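Local coordinates for protein exonuclease VapC9 (Pyrobaculum aerophilum, PDB 1V8P) that acts as a magnesium-dependent nuclease of the PIN-domain family, with slow exonuclease activity on single-stranded DNA, and is probably the ribonuclease toxin of a toxin-antitoxin pair, at residues V28-A36 against V123-Q134. The protein carries 1 engineered substitution. Sequence-based numbering, arbitrary orientation.
Sequences VEYLVDASA and VAESSGLVLVTQ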
# COMPACT_ATOMS: atom_id res chain seq x y z
N VAL C 28 -3.82 -0.61 -31.93
CA VAL C 28 -3.60 -1.20 -30.62
C VAL C 28 -4.45 -2.44 -30.40
O VAL C 28 -5.66 -2.42 -30.61
CB VAL C 28 -3.90 -0.17 -29.50
CG1 VAL C 28 -3.67 -0.79 -28.13
CG2 VAL C 28 -3.02 1.05 -29.69
N GLU C 29 -3.82 -3.53 -29.97
CA GLU C 29 -4.51 -4.79 -29.69
C GLU C 29 -4.34 -5.16 -28.21
O GLU C 29 -5.18 -5.86 -27.63
CB GLU C 29 -3.92 -5.92 -30.57
CG GLU C 29 -4.25 -5.85 -32.06
CD GLU C 29 -3.36 -6.77 -32.91
OE1 GLU C 29 -3.19 -7.96 -32.55
OE2 GLU C 29 -2.83 -6.30 -33.94
N TYR C 30 -3.27 -4.69 -27.60
CA TYR C 30 -3.02 -5.02 -26.20
C TYR C 30 -2.87 -3.84 -25.22
O TYR C 30 -2.29 -2.80 -25.56
CB TYR C 30 -1.78 -5.89 -26.08
CG TYR C 30 -1.75 -7.07 -26.99
CD1 TYR C 30 -1.18 -6.99 -28.27
CD2 TYR C 30 -2.30 -8.29 -26.59
CE1 TYR C 30 -1.15 -8.10 -29.11
CE2 TYR C 30 -2.28 -9.40 -27.42
CZ TYR C 30 -1.70 -9.31 -28.68
OH TYR C 30 -1.65 -10.44 -29.47
N LEU C 31 -3.41 -4.02 -24.02
CA LEU C 31 -3.30 -3.06 -22.93
C LEU C 31 -2.33 -3.74 -21.96
O LEU C 31 -2.62 -4.83 -21.46
CB LEU C 31 -4.64 -2.83 -22.23
CG LEU C 31 -4.55 -1.94 -20.98
CD1 LEU C 31 -4.02 -0.57 -21.37
CD2 LEU C 31 -5.91 -1.80 -20.32
N VAL C 32 -1.18 -3.11 -21.72
CA VAL C 32 -0.16 -3.66 -20.83
C VAL C 32 -0.16 -2.98 -19.47
O VAL C 32 -0.22 -1.76 -19.39
CB VAL C 32 1.24 -3.50 -21.45
CG1 VAL C 32 2.30 -4.01 -20.52
CG2 VAL C 32 1.31 -4.23 -22.77
N ASP C 33 -0.10 -3.76 -18.39
CA ASP C 33 -0.09 -3.16 -17.05
C ASP C 33 1.32 -3.14 -16.43
O ASP C 33 2.27 -3.71 -16.99
CB ASP C 33 -1.13 -3.83 -16.13
CG ASP C 33 -0.61 -5.08 -15.44
OD1 ASP C 33 0.46 -5.61 -15.82
OD2 ASP C 33 -1.29 -5.53 -14.50
N ALA C 34 1.45 -2.48 -15.28
CA ALA C 34 2.73 -2.34 -14.62
C ALA C 34 3.50 -3.65 -14.42
O ALA C 34 4.70 -3.70 -14.70
CB ALA C 34 2.56 -1.63 -13.28
N SER C 35 2.82 -4.69 -13.95
CA SER C 35 3.52 -5.95 -13.74
C SER C 35 4.03 -6.54 -15.05
O SER C 35 5.12 -7.10 -15.08
CB SER C 35 2.63 -6.96 -13.02
OG SER C 35 1.78 -7.63 -13.92
N ALA C 36 3.26 -6.40 -16.12
CA ALA C 36 3.66 -6.93 -17.43
C ALA C 36 4.77 -6.07 -18.02
O ALA C 36 5.79 -6.59 -18.49
CB ALA C 36 2.48 -6.95 -18.38
N VAL C 123 -10.74 -0.91 -19.00
CA VAL C 123 -10.27 -0.39 -20.28
C VAL C 123 -10.09 -1.47 -21.30
O VAL C 123 -10.44 -1.29 -22.47
CB VAL C 123 -8.94 0.37 -20.13
CG1 VAL C 123 -8.41 0.80 -21.51
CG2 VAL C 123 -9.15 1.56 -19.24
N ALA C 124 -9.53 -2.59 -20.88
CA ALA C 124 -9.31 -3.69 -21.81
C ALA C 124 -10.65 -4.21 -22.35
O ALA C 124 -10.86 -4.27 -23.56
CB ALA C 124 -8.55 -4.81 -21.12
N GLU C 125 -11.56 -4.55 -21.44
CA GLU C 125 -12.87 -5.06 -21.82
C GLU C 125 -13.75 -4.04 -22.54
O GLU C 125 -14.50 -4.40 -23.45
CB GLU C 125 -13.59 -5.63 -20.59
CG GLU C 125 -13.17 -7.07 -20.26
CD GLU C 125 -13.79 -7.61 -18.97
OE1 GLU C 125 -14.97 -7.29 -18.67
OE2 GLU C 125 -13.10 -8.38 -18.26
N SER C 126 -13.65 -2.76 -22.16
CA SER C 126 -14.45 -1.71 -22.79
C SER C 126 -14.02 -1.41 -24.19
O SER C 126 -14.82 -0.98 -25.01
CB SER C 126 -14.36 -0.41 -21.99
OG SER C 126 -15.22 -0.45 -20.89
N SER C 127 -12.74 -1.63 -24.47
CA SER C 127 -12.19 -1.34 -25.77
C SER C 127 -11.95 -2.57 -26.61
O SER C 127 -11.50 -2.47 -27.75
CB SER C 127 -10.87 -0.59 -25.61
OG SER C 127 -11.05 0.60 -24.87
N GLY C 128 -12.25 -3.74 -26.07
CA GLY C 128 -12.01 -4.94 -26.83
C GLY C 128 -10.52 -5.07 -27.07
O GLY C 128 -10.06 -5.28 -28.18
N LEU C 129 -9.75 -4.91 -26.00
CA LEU C 129 -8.30 -5.04 -26.08
C LEU C 129 -7.93 -6.23 -25.22
O LEU C 129 -8.70 -6.62 -24.36
CB LEU C 129 -7.64 -3.77 -25.53
CG LEU C 129 -7.87 -2.46 -26.30
CD1 LEU C 129 -7.59 -1.28 -25.38
CD2 LEU C 129 -6.97 -2.42 -27.55
N VAL C 130 -6.76 -6.81 -25.46
CA VAL C 130 -6.34 -7.95 -24.65
C VAL C 130 -5.46 -7.42 -23.54
O VAL C 130 -4.43 -6.82 -23.79
CB VAL C 130 -5.50 -8.97 -25.46
CG1 VAL C 130 -4.91 -10.00 -24.52
CG2 VAL C 130 -6.37 -9.65 -26.52
N LEU C 131 -5.87 -7.66 -22.29
CA LEU C 131 -5.09 -7.19 -21.17
C LEU C 131 -3.88 -8.10 -20.95
O LEU C 131 -4.02 -9.32 -20.83
CB LEU C 131 -5.93 -7.18 -19.88
CG LEU C 131 -5.53 -6.29 -18.69
CD1 LEU C 131 -6.03 -6.90 -17.39
CD2 LEU C 131 -4.04 -6.12 -18.61
N VAL C 132 -2.68 -7.52 -20.93
CA VAL C 132 -1.49 -8.30 -20.64
C VAL C 132 -1.10 -7.91 -19.20
O VAL C 132 -0.88 -6.73 -18.89
CB VAL C 132 -0.34 -8.00 -21.63
CG1 VAL C 132 0.79 -9.01 -21.42
CG2 VAL C 132 -0.86 -8.09 -23.07
N THR C 133 -1.07 -8.89 -18.31
CA THR C 133 -0.76 -8.67 -16.91
C THR C 133 -0.02 -9.87 -16.37
O THR C 133 -0.10 -10.97 -16.92
CB THR C 133 -2.06 -8.45 -16.08
OG1 THR C 133 -1.77 -8.44 -14.68
CG2 THR C 133 -3.07 -9.56 -16.37
N GLN C 134 0.71 -9.67 -15.28
CA GLN C 134 1.45 -10.76 -14.70
C GLN C 134 0.74 -11.20 -13.42
O GLN C 134 1.11 -12.22 -12.83
CB GLN C 134 2.88 -10.28 -14.40
CG GLN C 134 3.94 -11.35 -14.50
CD GLN C 134 4.10 -11.89 -15.90
OE1 GLN C 134 3.55 -11.35 -16.84
NE2 GLN C 134 4.87 -12.94 -16.05
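Tyr30, Leu31 and Val32 pair in parallel with Val130, Leu131 and Val132, joining strand 30-32 to 130-132, one of the outermost strands of the parallel PIN-domain sheet within this chain. Four backbone bonds zip the two together: Val130 N to Glu29 O, Leu31 N to Val130 O, Val132 N to Leu31 O (2.7 Å) and Asp33 N to Val132 O.

Apolar packing covers both faces. On one, the Tyr30 ring lies alongside Val130, pointing the same way, with CD2 3.5 Å from Val130 CB; Val132 CG2 meets the same ring carbon obliquely, and helix 148-156 covers this face. On the other, Leu31 crosses Val123 at about a right angle. With chi1 of Leu31 at 174°, CG opposite the backbone N, Leu31 CD2 comes 3.7 Å from Val123 CB on helix 115-127.

Polar side chains take over where the strands end. Asp33 caps the helix that starts at Ala34: its OD1 accepts from Ala36 N (2.9 Å), nearly in line with the C-O bond, and from Ser35 OG on the syn side. Thr133 OG1 donates to Asp33 OD2 (3.0 Å) from above the carboxylate plane, and also bonds to Asp135 N. Ser35 OG in turn receives Gln134 N at 2.7 Å.

Asp33, Asp117 and Asp135 are the predicted magnesium ligands. Three bonds grip the Asp33 carboxylate and should restrict its rotation, and with Thr133 linking it to the Asp135 backbone, the pairing brings Asp33 beside the chain leading into Asp135, consistent with a part in placing predicted metal ligands.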